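Local structure of cycloalternan-forming enzyme (Listeria monocytogenes serovar 1/2a, 5F7U) at residues R647-A652 and P689-Y694. The protein is a multidomain carbohydrate-active enzyme of glycoside hydrolase family 31, built round a TIM barrel and carrying a family 6 carbohydrate-binding module. The protein carries 1 engineered substitution. Residues are numbered along the deposited sequence; the frame is centred on the assembly and turned at random.
Sequences RATAMA and PTFQKY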
loop_
_atom_site.group_PDB
_atom_site.type_symbol
_atom_site.label_atom_id
_atom_site.label_comp_id
_atom_site.label_asym_id
_atom_site.label_seq_id
_atom_site.Cartn_x
_atom_site.Cartn_y
_atom_site.Cartn_z
ATOM N N ARG A 647 -4.597 17.788 -8.722
ATOM C CA ARG A 647 -4.235 16.428 -9.163
ATOM C C ARG A 647 -4.123 15.473 -7.992
ATOM O O ARG A 647 -4.610 14.337 -8.063
ATOM C CB ARG A 647 -2.933 16.432 -9.982
ATOM C CG ARG A 647 -3.003 17.183 -11.306
ATOM C CD ARG A 647 -4.096 16.614 -12.212
ATOM N NE ARG A 647 -3.977 17.025 -13.608
ATOM C CZ ARG A 647 -4.917 16.827 -14.521
ATOM N NH1 ARG A 647 -6.036 16.168 -14.196
ATOM N NH2 ARG A 647 -4.718 17.249 -15.757
ATOM N N ALA A 648 -3.497 15.947 -6.916
ATOM C CA ALA A 648 -3.307 15.175 -5.701
ATOM C C ALA A 648 -4.647 14.910 -5.007
ATOM O O ALA A 648 -4.887 13.790 -4.560
ATOM C CB ALA A 648 -2.359 15.904 -4.769
ATOM N N THR A 649 -5.501 15.932 -4.945
ATOM C CA THR A 649 -6.844 15.806 -4.369
ATOM C C THR A 649 -7.610 14.660 -5.021
ATOM O O THR A 649 -8.170 13.818 -4.317
ATOM C CB THR A 649 -7.641 17.105 -4.552
ATOM O OG1 THR A 649 -7.067 18.131 -3.748
ATOM C CG2 THR A 649 -9.122 16.928 -4.197
ATOM N N ALA A 650 -7.622 14.630 -6.353
ATOM C CA ALA A 650 -8.395 13.641 -7.100
ATOM C C ALA A 650 -7.889 12.227 -6.794
ATOM O O ALA A 650 -8.683 11.312 -6.526
ATOM C CB ALA A 650 -8.292 13.919 -8.589
ATOM N N MET A 651 -6.570 12.053 -6.846
ATOM C CA MET A 651 -5.992 10.741 -6.550
ATOM C C MET A 651 -6.287 10.357 -5.084
ATOM O O MET A 651 -6.691 9.231 -4.823
ATOM C CB MET A 651 -4.500 10.697 -6.879
ATOM C CG MET A 651 -3.826 9.357 -6.556
ATOM S SD MET A 651 -3.267 9.302 -4.837
ATOM C CE MET A 651 -2.894 7.565 -4.657
ATOM N N ALA A 652 -6.111 11.304 -4.160
ATOM C CA ALA A 652 -6.263 11.025 -2.725
ATOM C C ALA A 652 -7.673 10.573 -2.381
ATOM O O ALA A 652 -7.867 9.672 -1.538
ATOM C CB ALA A 652 -5.882 12.248 -1.889
ATOM N N PRO A 689 -14.291 24.112 -5.265
ATOM C CA PRO A 689 -15.280 23.214 -5.896
ATOM C C PRO A 689 -14.685 21.909 -6.424
ATOM O O PRO A 689 -15.359 20.878 -6.372
ATOM C CB PRO A 689 -15.879 24.057 -7.043
ATOM C CG PRO A 689 -14.996 25.253 -7.175
ATOM C CD PRO A 689 -14.397 25.481 -5.816
ATOM N N THR A 690 -13.425 21.941 -6.866
ATOM C CA THR A 690 -12.751 20.716 -7.301
ATOM C C THR A 690 -12.507 19.775 -6.118
ATOM O O THR A 690 -12.795 18.567 -6.203
ATOM C CB THR A 690 -11.462 21.040 -8.086
ATOM O OG1 THR A 690 -11.836 21.807 -9.236
ATOM C CG2 THR A 690 -10.766 19.767 -8.541
ATOM N N PHE A 691 -12.019 20.324 -5.007
ATOM C CA PHE A 691 -11.851 19.531 -3.781
ATOM C C PHE A 691 -13.188 18.925 -3.317
ATOM O O PHE A 691 -13.261 17.744 -3.001
ATOM C CB PHE A 691 -11.219 20.347 -2.647
ATOM C CG PHE A 691 -10.787 19.517 -1.473
ATOM C CD1 PHE A 691 -11.692 19.176 -0.460
ATOM C CD2 PHE A 691 -9.463 19.085 -1.364
ATOM C CE1 PHE A 691 -11.287 18.401 0.628
ATOM C CE2 PHE A 691 -9.050 18.310 -0.290
ATOM C CZ PHE A 691 -9.961 17.976 0.724
ATOM N N GLN A 692 -14.225 19.757 -3.251
ATOM C CA GLN A 692 -15.567 19.299 -2.880
ATOM C C GLN A 692 -16.055 18.183 -3.793
ATOM O O GLN A 692 -16.574 17.172 -3.306
ATOM C CB GLN A 692 -16.550 20.469 -2.915
ATOM C CG GLN A 692 -16.353 21.468 -1.783
ATOM C CD GLN A 692 -17.154 22.736 -1.991
ATOM O OE1 GLN A 692 -17.581 23.034 -3.103
ATOM N NE2 GLN A 692 -17.371 23.500 -0.911
ATOM N N LYS A 693 -15.857 18.331 -5.104
ATOM C CA LYS A 693 -16.291 17.292 -6.048
ATOM C C LYS A 693 -15.683 15.951 -5.653
ATOM O O LYS A 693 -16.392 14.954 -5.560
ATOM C CB LYS A 693 -15.929 17.648 -7.485
ATOM C CG LYS A 693 -16.272 16.542 -8.489
ATOM C CD LYS A 693 -16.138 16.973 -9.949
ATOM C CE LYS A 693 -14.685 16.951 -10.420
ATOM N NZ LYS A 693 -14.569 16.988 -11.914
ATOM N N TYR A 694 -14.371 15.933 -5.435
ATOM C CA TYR A 694 -13.686 14.681 -5.112
ATOM C C TYR A 694 -14.003 14.145 -3.722
ATOM O O TYR A 694 -14.239 12.947 -3.575
ATOM C CB TYR A 694 -12.176 14.784 -5.394
ATOM C CG TYR A 694 -11.985 14.775 -6.873
ATOM C CD1 TYR A 694 -12.222 13.611 -7.606
ATOM C CD2 TYR A 694 -11.686 15.948 -7.562
ATOM C CE1 TYR A 694 -12.140 13.605 -8.990
ATOM C CE2 TYR A 694 -11.593 15.955 -8.959
ATOM C CZ TYR A 694 -11.822 14.783 -9.656
ATOM O OH TYR A 694 -11.740 14.779 -11.036
#
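Ala650 and Thr649 pack against Tyr694 and Phe691 in a buried helix-helix contact on the outside of the TIM barrel, where helices 642-653 and 687-700 run nearly parallel, their local axes 10° apart and 9.2 Å at closest approach. The tyrosine ring lies flat against the first helix: Ala650 CB stands over its centre, 3.7 Å from the centroid and only 8° off the ring normal, a CH-pi contact, while Ala650 CA sits over the same face, 3.8 Å from Tyr694 CG. The small alanine probably allows the CA atoms of Ala650 and Tyr694 to come within 5.7 Å. Thr649 points directly at the second helix and meets both aromatic residues. Its CG2 touches Phe691 CD2 at 3.6 Å and Tyr694 CB at 3.9 Å, and its OG1 approaches Phe691 CD2 obliquely at 3.5 Å. Phe691 CG anti to its backbone N (chi1 -169°) brings the CD2 side of the ring to the threonine, the two side chains crossing at about a right angle. Apolar contact dominates, and the buried hydroxyls are satisfied by other partners: Thr649 OG1 hydrogen-bonds to Tyr645 O within its own helix, and Tyr694 OH to Asp790 O. Strand 657-660, the eighth of the barrel, and the short helix 675-682 lie between them in sequence, and the helices' near-parallel pairing is characteristic of the outer helical layer of a TIM barrel.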